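Local coordinates for peroxisomal membrane protein LPX1 (Saccharomyces cerevisiae, PDB 2Y6U) that acts as a peroxisomal alpha/beta-hydrolase with acyl esterase, lipase and phospholipase A activity, at residues N113-A118 / G147-L152; G109-W114 / Y266-T271. All blocks are in the same frame, centred on the assembly; numbering follows the deposited sequence.

Both contacts spring from the same piece of chain: N113, the N-cap, and W114, the first helical residue, end segment 109-114 of contact 2 and open segment 113-118 of contact 1. The centre of contact 1, a buried contact, lies about 7 Å from that of the chain; it joins this helix to the one that carries G147, the last residue of a GxSxG sequence consistent with a nucleophile elbow. The centre of contact 2, where the loop meets 266-271, lies about 17 Å from that of the chain. The centres of the two contacts are 11 Å apart. W114 bridges them, its six-membered ring meeting F149 with an edge and M269 with a face, near the probable nucleophile elbow without touching it.

Contact 1 (N113-A118 / G147-L152); sequences NWIDGA and GGFQAL
W114 and F149 pack where two helices of the alpha/beta-hydrolase fold cross at -61°. Helix 146-157, which holds 147-152, follows strand 137-144, and its G147 closes a GxSxG pattern that probably marks a nucleophile elbow; helix 114-125 lies against it, the short segment axes approaching to 8.8 Å.

The aromatic pair is T-shaped. The six-membered ring of W114 turns its edge to the face of F149, the planes standing at 87° and the centroids 5.2 Å apart. CE3 of W114 does the touching, 3.5 Å from CG of F149, so it sits toward the rim of the phenyl ring near its attachment to CB. F149 CG lies opposite its own backbone N (chi1 -180°), a turn that sends the ring across to helix 114-125. There I115 CG1 meets the ring edge at F149 CE1, 3.9 Å away, giving F149 a neighbour in its plane as well as one over its face. F272, outside both segments, meets the rings of both W114 and F149.

N113 is the N-cap of helix 114-125: its OD1 accepts from D116 N at 3.2 Å, the donor standing above the carbonyl plane, and weakly from I115 N.

Between the helices Q150 reaches out with an extended chain, and its NE2 ends beside G117 CA. Q150 NE2 donates to W114 O at 3.0 Å, in the carbonyl plane on a lone pair, while the same oxygen accepts the helical bond from A118 N.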
# COMPACT_ATOMS: atom_id res chain seq x y z
N ASN A 113 -13.92 -4.90 -2.00
CA ASN A 113 -13.45 -4.05 -0.92
C ASN A 113 -12.83 -2.82 -1.64
O ASN A 113 -11.87 -2.93 -2.44
CB ASN A 113 -12.41 -4.84 -0.08
CG ASN A 113 -11.76 -4.00 0.99
OD1 ASN A 113 -11.17 -2.94 0.64
ND2 ASN A 113 -11.77 -4.45 2.24
N TRP A 114 -13.33 -1.62 -1.38
CA TRP A 114 -12.93 -0.48 -2.21
C TRP A 114 -11.46 -0.14 -1.96
O TRP A 114 -10.85 0.50 -2.84
CB TRP A 114 -13.79 0.74 -1.90
CG TRP A 114 -15.22 0.65 -2.26
CD1 TRP A 114 -15.86 -0.43 -2.84
CD2 TRP A 114 -16.15 1.67 -2.15
NE1 TRP A 114 -17.20 -0.15 -2.98
CE2 TRP A 114 -17.40 1.15 -2.66
CE3 TRP A 114 -16.12 2.97 -1.66
CZ2 TRP A 114 -18.55 1.90 -2.66
CZ3 TRP A 114 -17.22 3.74 -1.74
CH2 TRP A 114 -18.49 3.18 -2.17
N ILE A 115 -10.92 -0.53 -0.80
CA ILE A 115 -9.50 -0.32 -0.48
C ILE A 115 -8.61 -1.21 -1.39
O ILE A 115 -7.56 -0.77 -1.87
CB ILE A 115 -9.16 -0.43 0.95
CG1 ILE A 115 -10.01 0.55 1.82
CG2 ILE A 115 -7.61 -0.12 1.16
CD1 ILE A 115 -9.89 0.34 3.30
N ASP A 116 -9.01 -2.44 -1.60
CA ASP A 116 -8.37 -3.33 -2.63
C ASP A 116 -8.38 -2.59 -3.99
O ASP A 116 -7.37 -2.58 -4.71
CB ASP A 116 -9.09 -4.64 -2.80
CG ASP A 116 -9.00 -5.55 -1.59
OD1 ASP A 116 -8.37 -5.24 -0.55
OD2 ASP A 116 -9.70 -6.65 -1.65
N GLY A 117 -9.51 -2.01 -4.35
CA GLY A 117 -9.60 -1.25 -5.58
C GLY A 117 -8.61 -0.03 -5.61
O GLY A 117 -8.04 0.28 -6.63
N ALA A 118 -8.42 0.66 -4.46
CA ALA A 118 -7.38 1.66 -4.36
C ALA A 118 -5.99 1.11 -4.52
O ALA A 118 -5.13 1.73 -5.24
CB ALA A 118 -7.50 2.53 -3.05
N GLY A 147 -15.03 6.25 -6.45
CA GLY A 147 -13.75 6.73 -6.93
C GLY A 147 -13.18 7.83 -6.06
O GLY A 147 -11.98 7.96 -5.91
N GLY A 148 -14.06 8.59 -5.44
CA GLY A 148 -13.67 9.64 -4.49
C GLY A 148 -13.15 9.01 -3.23
O GLY A 148 -12.12 9.46 -2.69
N PHE A 149 -13.92 8.07 -2.70
CA PHE A 149 -13.37 7.26 -1.56
C PHE A 149 -11.95 6.78 -1.94
O PHE A 149 -11.00 6.82 -1.11
CB PHE A 149 -14.31 6.10 -1.27
CG PHE A 149 -13.90 5.20 -0.15
CD1 PHE A 149 -12.84 4.27 -0.33
CD2 PHE A 149 -14.55 5.24 1.08
CE1 PHE A 149 -12.48 3.41 0.71
CE2 PHE A 149 -14.21 4.38 2.11
CZ PHE A 149 -13.16 3.46 1.95
N GLN A 150 -11.83 6.16 -3.12
CA GLN A 150 -10.57 5.55 -3.55
C GLN A 150 -9.43 6.51 -3.75
O GLN A 150 -8.33 6.19 -3.40
CB GLN A 150 -10.78 4.66 -4.76
CG GLN A 150 -11.68 3.47 -4.41
CD GLN A 150 -12.00 2.63 -5.62
OE1 GLN A 150 -12.31 3.17 -6.69
NE2 GLN A 150 -12.00 1.33 -5.46
N ALA A 151 -9.75 7.73 -4.17
CA ALA A 151 -8.74 8.80 -4.26
C ALA A 151 -8.11 9.06 -2.89
O ALA A 151 -6.92 9.18 -2.77
CB ALA A 151 -9.35 10.10 -4.84
N LEU A 152 -8.96 9.26 -1.88
CA LEU A 152 -8.50 9.40 -0.51
C LEU A 152 -7.67 8.21 -0.01
O LEU A 152 -6.59 8.38 0.55
CB LEU A 152 -9.71 9.63 0.44
CG LEU A 152 -10.44 10.93 0.30
CD1 LEU A 152 -11.86 10.89 1.00
CD2 LEU A 152 -9.55 12.09 0.88

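Contact 2 (G109-W114 / Y266-T271); sequences GTNFNW and YMNMQT
The sulfur of M269 lies over one face of the W114 six-membered ring, a Met-aromatic contact in which M269 SD is 3.5 Å from W114 CH2 and displaced toward the rim. Bends at chi2 and chi3 of M269 fold its chain back over the indole, and the CE methyl lies nearest CZ3. M146 of helix 146-157 also touches this indole. A second pair of flat groups, the N111 and N268 amides, stands with planes 85° apart. N268 ND2 donates to N111 OD1 at 2.8 Å; the acceptor lies close to the amide plane of N268, but the donor is tilted 27° from the N111 carbonyl plane. A second, weak bond runs from N268 ND2 to F112 O at 3.2 Å, so one amide nitrogen ties a side chain and the backbone of the loop.

Segment 266-271 belongs to the long insertion between strands 164-168 and 286-292, where many alpha/beta-hydrolases carry a cap or lid; here it meets the loop that leads into helix 114-125. F374 of the second subunit packs on N268 at this junction.

T271 closes the short 3-10 segment: T271 OG1 donates to N268 O at 2.7 Å, nearly along the C=O axis, and its backbone N uses the same acceptor. Two waters extend the contact. The first donates to N111 OD1 and T271 OG1 and accepts from N113 ND2 at 3.0 Å. A second water accepts from N113 ND2 at 2.9 Å and donates to T271 O. N111 ND2 donates to P21 O, while the OD1 of N113 faces its own helix start as the N-cap acceptor.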
# COMPACT_ATOMS: atom_id res chain seq x y z
N GLY A 109 -15.78 -12.73 -6.90
CA GLY A 109 -16.57 -13.15 -5.72
C GLY A 109 -17.49 -12.04 -5.19
O GLY A 109 -17.82 -11.05 -5.91
N THR A 110 -18.02 -12.23 -3.99
CA THR A 110 -19.03 -11.33 -3.41
C THR A 110 -18.39 -10.16 -2.63
O THR A 110 -19.05 -9.17 -2.34
CB THR A 110 -19.95 -12.07 -2.52
OG1 THR A 110 -19.17 -12.71 -1.50
CG2 THR A 110 -20.69 -13.16 -3.37
N ASN A 111 -17.10 -10.22 -2.38
CA ASN A 111 -16.52 -9.21 -1.49
C ASN A 111 -15.72 -8.19 -2.35
O ASN A 111 -14.55 -8.41 -2.58
CB ASN A 111 -15.67 -9.95 -0.43
CG ASN A 111 -15.01 -8.98 0.70
OD1 ASN A 111 -15.24 -7.83 0.65
ND2 ASN A 111 -14.36 -9.56 1.73
N PHE A 112 -16.32 -7.07 -2.75
CA PHE A 112 -15.54 -6.04 -3.40
C PHE A 112 -15.20 -4.92 -2.39
O PHE A 112 -16.07 -4.16 -1.90
CB PHE A 112 -16.29 -5.49 -4.61
CG PHE A 112 -15.60 -4.37 -5.25
CD1 PHE A 112 -14.33 -4.52 -5.77
CD2 PHE A 112 -16.16 -3.12 -5.25
CE1 PHE A 112 -13.65 -3.44 -6.31
CE2 PHE A 112 -15.53 -2.08 -5.90
CZ PHE A 112 -14.32 -2.19 -6.37
N ASN A 113 -13.92 -4.90 -2.00
CA ASN A 113 -13.45 -4.05 -0.92
C ASN A 113 -12.83 -2.82 -1.64
O ASN A 113 -11.87 -2.93 -2.44
CB ASN A 113 -12.41 -4.84 -0.08
CG ASN A 113 -11.76 -4.00 0.99
OD1 ASN A 113 -11.17 -2.94 0.64
ND2 ASN A 113 -11.77 -4.45 2.24
N TRP A 114 -13.33 -1.62 -1.38
CA TRP A 114 -12.93 -0.48 -2.21
C TRP A 114 -11.46 -0.14 -1.96
O TRP A 114 -10.85 0.50 -2.84
CB TRP A 114 -13.79 0.74 -1.90
CG TRP A 114 -15.22 0.65 -2.26
CD1 TRP A 114 -15.86 -0.43 -2.84
CD2 TRP A 114 -16.15 1.67 -2.15
NE1 TRP A 114 -17.20 -0.15 -2.98
CE2 TRP A 114 -17.40 1.15 -2.66
CE3 TRP A 114 -16.12 2.97 -1.66
CZ2 TRP A 114 -18.55 1.90 -2.66
CZ3 TRP A 114 -17.22 3.74 -1.74
CH2 TRP A 114 -18.49 3.18 -2.17
N TYR A 266 -22.77 -1.66 -2.93
CA TYR A 266 -23.56 -0.98 -1.94
C TYR A 266 -23.68 -1.78 -0.64
O TYR A 266 -24.33 -1.33 0.28
CB TYR A 266 -24.97 -0.62 -2.50
CG TYR A 266 -24.88 0.27 -3.71
CD1 TYR A 266 -24.84 1.69 -3.58
CD2 TYR A 266 -24.80 -0.27 -4.98
CE1 TYR A 266 -24.70 2.52 -4.70
CE2 TYR A 266 -24.63 0.56 -6.12
CZ TYR A 266 -24.58 1.94 -5.96
OH TYR A 266 -24.47 2.73 -7.06
N MET A 267 -23.16 -3.01 -0.56
CA MET A 267 -23.57 -3.96 0.45
C MET A 267 -22.46 -4.24 1.46
O MET A 267 -22.65 -4.98 2.38
CB MET A 267 -23.96 -5.28 -0.24
CG MET A 267 -25.25 -5.09 -1.11
SD MET A 267 -25.57 -6.52 -2.24
CE MET A 267 -25.97 -7.77 -1.05
N ASN A 268 -21.30 -3.64 1.27
CA ASN A 268 -20.08 -4.11 1.98
C ASN A 268 -19.31 -3.00 2.70
O ASN A 268 -18.18 -3.25 3.16
CB ASN A 268 -19.16 -4.63 0.86
CG ASN A 268 -18.28 -5.71 1.33
OD1 ASN A 268 -18.56 -6.44 2.32
ND2 ASN A 268 -17.11 -5.79 0.68
N MET A 269 -19.91 -1.81 2.77
CA MET A 269 -19.20 -0.57 3.17
C MET A 269 -18.66 -0.68 4.54
O MET A 269 -17.57 -0.18 4.78
CB MET A 269 -20.11 0.62 3.22
CG MET A 269 -20.53 1.14 1.96
SD MET A 269 -19.27 2.09 1.05
CE MET A 269 -18.55 3.45 1.88
N GLN A 270 -19.36 -1.39 5.43
CA GLN A 270 -18.90 -1.43 6.77
C GLN A 270 -17.59 -2.17 6.97
O GLN A 270 -16.93 -2.04 8.02
CB GLN A 270 -19.96 -2.04 7.69
CG GLN A 270 -21.27 -1.29 7.54
CD GLN A 270 -22.19 -1.74 6.34
OE1 GLN A 270 -21.81 -2.55 5.39
NE2 GLN A 270 -23.44 -1.20 6.40
N THR A 271 -17.18 -2.94 5.98
CA THR A 271 -16.00 -3.79 6.21
C THR A 271 -14.72 -3.00 5.80
O THR A 271 -13.60 -3.51 6.01
CB THR A 271 -16.03 -5.08 5.32
OG1 THR A 271 -15.97 -4.64 3.95
CG2 THR A 271 -17.32 -5.92 5.56
O HOH W 1 -14.02 -6.32 2.65
O HOH W 2 -10.87 -3.53 4.87